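Local coordinates for L-asparagine oxygenase (Streptomyces coelicolor, PDB 2OG5), which hydroxylates L-asparagine at C3 to (2S,3S)-3-hydroxyasparagine, using iron(II), 2-oxoglutarate and oxygen, for calcium-dependent antibiotic biosynthesis, at residues A[217-220]-A[221-225]; A[53-56]-A[57-61]. All coordinates share one frame; numbering follows the deposited sequence.

Interaction 1 begins one helix and interaction 2 ends another. In interaction 1, helix 221-227 starts with a serine cap and a hydrophobic staple. In interaction 2, helix 42-58 finishes and the chain turns off after Gln58. The two lie on opposite sides of the chain's centre. Their own centres are about 51 Å apart, and their nearest atoms about 39 Å, so they do not touch. Neither belongs to the active site of this jelly-roll oxygenase. There His179, Glu181 and His311, the iron ligands, hold a sodium ion in this crystal. The centres of interactions 1 and 2 lie about 27 Å and 24 Å from the chain's centre.

Interaction 1: A[217-220]-A[221-225]; sequences PLLS and DSTVD
The carbonyl of Ser220 is the flat group at the middle of this helix start, and Thr223 and Val224 gather round it. Val224 CG2 comes in on one face, 3.4 Å from Ser220 O. Thr223 lies on the other face, with its CB 3.5 Å from Ser220 O. At the outer end of the group, Val224 N donates to Ser220 O at 2.9 Å. This bond is nearly straight (170° at the hydrogen) and lies close to the C=O axis. It closes the first turn of the helix. Asp221 CB lies 3.7 Å from Ser220 C.

Ser220 is the N-cap. Its OG is tucked in over its own backbone (chi1 68°), which turns it back toward the first turn. There it accepts a weak bond from Thr223 N, 3.4 Å from Ser220 OG. Ser222 OG is 3.3 Å from Ser220 OG.

Leu219 and Val224 flank the cap and form a hydrophobic staple. Leu219 CB meets Val224 CG2 at 3.7 Å. Val224 CG1 is anti to the backbone N (chi1 174°), which places CG2 beside that N and toward Leu219. The tip of Leu219 also nears Thr223, with Leu219 CD2 4.2 Å from Thr223 CG2.

The segment follows helix 212-215 and packs on helix 274-290. Glu282 of that helix uses OE1 to bond both Ser220 OG and Thr223 OG1, so its charge probably reinforces the cap. Leu219 rests on Glu282 and His286, and Thr223 on Ala279.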
loop_
_atom_site.group_PDB
_atom_site.type_symbol
_atom_site.label_atom_id
_atom_site.label_comp_id
_atom_site.label_asym_id
_atom_site.label_seq_id
_atom_site.Cartn_x
_atom_site.Cartn_y
_atom_site.Cartn_z
ATOM N N PRO A 217 20.326 -3.109 11.974
ATOM C CA PRO A 217 21.316 -3.491 13.002
ATOM C C PRO A 217 21.850 -4.922 12.890
ATOM O O PRO A 217 22.851 -5.242 13.533
ATOM C CB PRO A 217 20.546 -3.335 14.322
ATOM C CG PRO A 217 19.329 -2.550 13.996
ATOM C CD PRO A 217 19.005 -2.836 12.569
ATOM N N LEU A 218 21.193 -5.769 12.099
ATOM C CA LEU A 218 21.595 -7.175 11.950
ATOM C C LEU A 218 22.483 -7.437 10.726
ATOM O O LEU A 218 23.104 -8.503 10.620
ATOM C CB LEU A 218 20.351 -8.058 11.847
ATOM C CG LEU A 218 19.259 -7.856 12.900
ATOM C CD1 LEU A 218 18.062 -8.747 12.599
ATOM C CD2 LEU A 218 19.805 -8.122 14.300
ATOM N N LEU A 219 22.541 -6.490 9.798
ATOM C CA LEU A 219 23.290 -6.672 8.556
ATOM C C LEU A 219 24.791 -6.541 8.775
ATOM O O LEU A 219 25.228 -5.772 9.630
ATOM C CB LEU A 219 22.849 -5.642 7.519
ATOM C CG LEU A 219 21.383 -5.697 7.106
ATOM C CD1 LEU A 219 21.081 -4.548 6.168
ATOM C CD2 LEU A 219 21.072 -7.037 6.458
ATOM N N SER A 220 25.569 -7.269 7.978
ATOM C CA SER A 220 27.025 -7.196 8.056
ATOM C C SER A 220 27.525 -5.867 7.499
ATOM O O SER A 220 26.873 -5.240 6.656
ATOM C CB SER A 220 27.671 -8.370 7.311
ATOM O OG SER A 220 27.466 -8.299 5.911
ATOM N N ASP A 221 28.687 -5.434 7.978
ATOM C CA ASP A 221 29.262 -4.163 7.553
ATOM C C ASP A 221 29.419 -4.072 6.037
ATOM O O ASP A 221 29.151 -3.024 5.449
ATOM C CB ASP A 221 30.623 -3.932 8.223
ATOM C CG ASP A 221 30.505 -3.552 9.698
ATOM O OD1 ASP A 221 29.395 -3.214 10.158
ATOM O OD2 ASP A 221 31.541 -3.585 10.398
ATOM N N SER A 222 29.858 -5.162 5.415
ATOM C CA SER A 222 30.059 -5.199 3.965
ATOM C C SER A 222 28.732 -5.018 3.226
ATOM O O SER A 222 28.678 -4.327 2.209
ATOM C CB SER A 222 30.756 -6.500 3.530
ATOM O OG SER A 222 30.066 -7.663 3.967
ATOM N N THR A 223 27.674 -5.640 3.744
ATOM C CA THR A 223 26.339 -5.488 3.176
ATOM C C THR A 223 25.845 -4.056 3.348
ATOM O O THR A 223 25.374 -3.456 2.387
ATOM C CB THR A 223 25.354 -6.511 3.769
ATOM O OG1 THR A 223 25.658 -7.802 3.224
ATOM C CG2 THR A 223 23.902 -6.157 3.435
ATOM N N VAL A 224 25.979 -3.501 4.548
ATOM C CA VAL A 224 25.547 -2.117 4.784
ATOM C C VAL A 224 26.298 -1.158 3.857
ATOM O O VAL A 224 25.690 -0.328 3.189
ATOM C CB VAL A 224 25.707 -1.696 6.267
ATOM C CG1 VAL A 224 25.403 -0.206 6.451
ATOM C CG2 VAL A 224 24.794 -2.546 7.148
ATOM N N ASP A 225 27.621 -1.287 3.790
ATOM C CA ASP A 225 28.412 -0.471 2.865
ATOM C C ASP A 225 27.937 -0.607 1.414
ATOM O O ASP A 225 27.820 0.392 0.699
ATOM C CB ASP A 225 29.901 -0.839 2.952
ATOM C CG ASP A 225 30.577 -0.304 4.214
ATOM O OD1 ASP A 225 29.984 0.529 4.934
ATOM O OD2 ASP A 225 31.725 -0.726 4.474
#

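Interaction 2: A[53-56]-A[57-61]; sequences WKLA and TQATG
Thr57 and Trp53 meet in the last turn of helix 42-58, at the carbonyl of Trp53. Trp53 O takes two donors from the same residue, Thr57 OG1 at 2.7 Å and Thr57 N at 2.9 Å. They reach it from opposite faces of the carbonyl plane. With chi1 at 61°, the Thr57 hydroxyl folds back to that oxygen. This also puts Thr57 CG2 at the edge of the indole, in the ring plane, 3.8 Å from Trp53 CE3.

Gln58 N donates to Lys54 O at 2.9 Å. Along the surface, Lys54 CG is 3.5 Å from Gln58 OE1. On the buried side, Leu55 CD1 packs on Ala59 CB at 3.7 Å. Helices 66-76 and 128-140 back this side: Leu55 touches Trp68 and Met135, and Ala59 touches Trp68.

Ala59 is the first residue to leave helical angles, yet its N still bonds Leu55 O at 3.2 Å. Lys54 O and Leu55 O thus keep backbone donors. The Thr57 hydroxyl adds a second donor to an oxygen that already holds its helical bond. Where the chain leaves the helix, a water between Ala56 O and Ala59 O is placed to donate to both, though it has more acceptors near than protons.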
loop_
_atom_site.group_PDB
_atom_site.type_symbol
_atom_site.label_atom_id
_atom_site.label_comp_id
_atom_site.label_asym_id
_atom_site.label_seq_id
_atom_site.Cartn_x
_atom_site.Cartn_y
_atom_site.Cartn_z
ATOM N N TRP A 53 -21.039 5.789 5.173
ATOM C CA TRP A 53 -22.283 5.599 4.421
ATOM C C TRP A 53 -22.818 6.911 3.858
ATOM O O TRP A 53 -23.294 6.950 2.726
ATOM C CB TRP A 53 -23.353 4.907 5.275
ATOM C CG TRP A 53 -23.253 3.425 5.223
ATOM C CD1 TRP A 53 -22.901 2.587 6.242
ATOM C CD2 TRP A 53 -23.496 2.588 4.083
ATOM N NE1 TRP A 53 -22.916 1.280 5.809
ATOM C CE2 TRP A 53 -23.271 1.254 4.486
ATOM C CE3 TRP A 53 -23.872 2.840 2.757
ATOM C CZ2 TRP A 53 -23.418 0.170 3.612
ATOM C CZ3 TRP A 53 -24.014 1.762 1.886
ATOM C CH2 TRP A 53 -23.789 0.443 2.320
ATOM N N LYS A 54 -22.748 7.978 4.650
ATOM C CA LYS A 54 -23.182 9.297 4.195
ATOM C C LYS A 54 -22.359 9.759 2.991
ATOM O O LYS A 54 -22.902 10.259 2.009
ATOM C CB LYS A 54 -23.089 10.311 5.336
ATOM C CG LYS A 54 -23.623 11.700 5.006
ATOM C CD LYS A 54 -23.600 12.590 6.240
ATOM C CE LYS A 54 -23.826 14.066 5.898
ATOM N NZ LYS A 54 -23.085 14.983 6.833
ATOM N N LEU A 55 -21.042 9.595 3.068
ATOM C CA LEU A 55 -20.176 9.936 1.941
ATOM C C LEU A 55 -20.504 9.091 0.711
ATOM O O LEU A 55 -20.692 9.622 -0.385
ATOM C CB LEU A 55 -18.709 9.735 2.329
ATOM C CG LEU A 55 -17.649 10.015 1.265
ATOM C CD1 LEU A 55 -17.687 11.447 0.770
ATOM C CD2 LEU A 55 -16.295 9.684 1.860
ATOM N N ALA A 56 -20.590 7.778 0.902
ATOM C CA ALA A 56 -20.818 6.843 -0.198
ATOM C C ALA A 56 -22.155 7.071 -0.914
ATOM O O ALA A 56 -22.244 6.893 -2.136
ATOM C CB ALA A 56 -20.743 5.413 0.312
ATOM N N THR A 57 -23.182 7.464 -0.164
ATOM C CA THR A 57 -24.539 7.573 -0.725
ATOM C C THR A 57 -24.952 8.992 -1.103
ATOM O O THR A 57 -25.798 9.158 -1.984
ATOM C CB THR A 57 -25.602 6.999 0.234
ATOM O OG1 THR A 57 -25.595 7.736 1.461
ATOM C CG2 THR A 57 -25.348 5.520 0.501
ATOM N N GLN A 58 -24.380 10.007 -0.450
ATOM C CA GLN A 58 -24.831 11.393 -0.642
ATOM C C GLN A 58 -23.886 12.281 -1.441
ATOM O O GLN A 58 -24.333 13.236 -2.065
ATOM C CB GLN A 58 -25.134 12.071 0.701
ATOM C CG GLN A 58 -26.098 11.301 1.597
ATOM C CD GLN A 58 -26.620 12.139 2.764
ATOM O OE1 GLN A 58 -26.096 13.215 3.065
ATOM N NE2 GLN A 58 -27.656 11.641 3.427
ATOM N N ALA A 59 -22.587 11.999 -1.424
ATOM C CA ALA A 59 -21.645 12.869 -2.125
ATOM C C ALA A 59 -21.869 12.833 -3.636
ATOM O O ALA A 59 -22.128 11.780 -4.207
ATOM C CB ALA A 59 -20.212 12.489 -1.786
ATOM N N THR A 60 -21.784 13.996 -4.275
ATOM C CA THR A 60 -21.937 14.083 -5.724
ATOM C C THR A 60 -20.673 13.578 -6.415
ATOM O O THR A 60 -19.571 13.674 -5.869
ATOM C CB THR A 60 -22.269 15.516 -6.189
ATOM O OG1 THR A 60 -21.200 16.402 -5.841
ATOM C CG2 THR A 60 -23.554 15.991 -5.545
ATOM N N GLY A 61 -20.842 13.031 -7.612
ATOM C CA GLY A 61 -19.730 12.505 -8.391
ATOM C C GLY A 61 -19.356 11.105 -7.968
ATOM O O GLY A 61 -20.141 10.394 -7.335
HETATM O O HOH W 1 -21.395 9.245 -3.708
#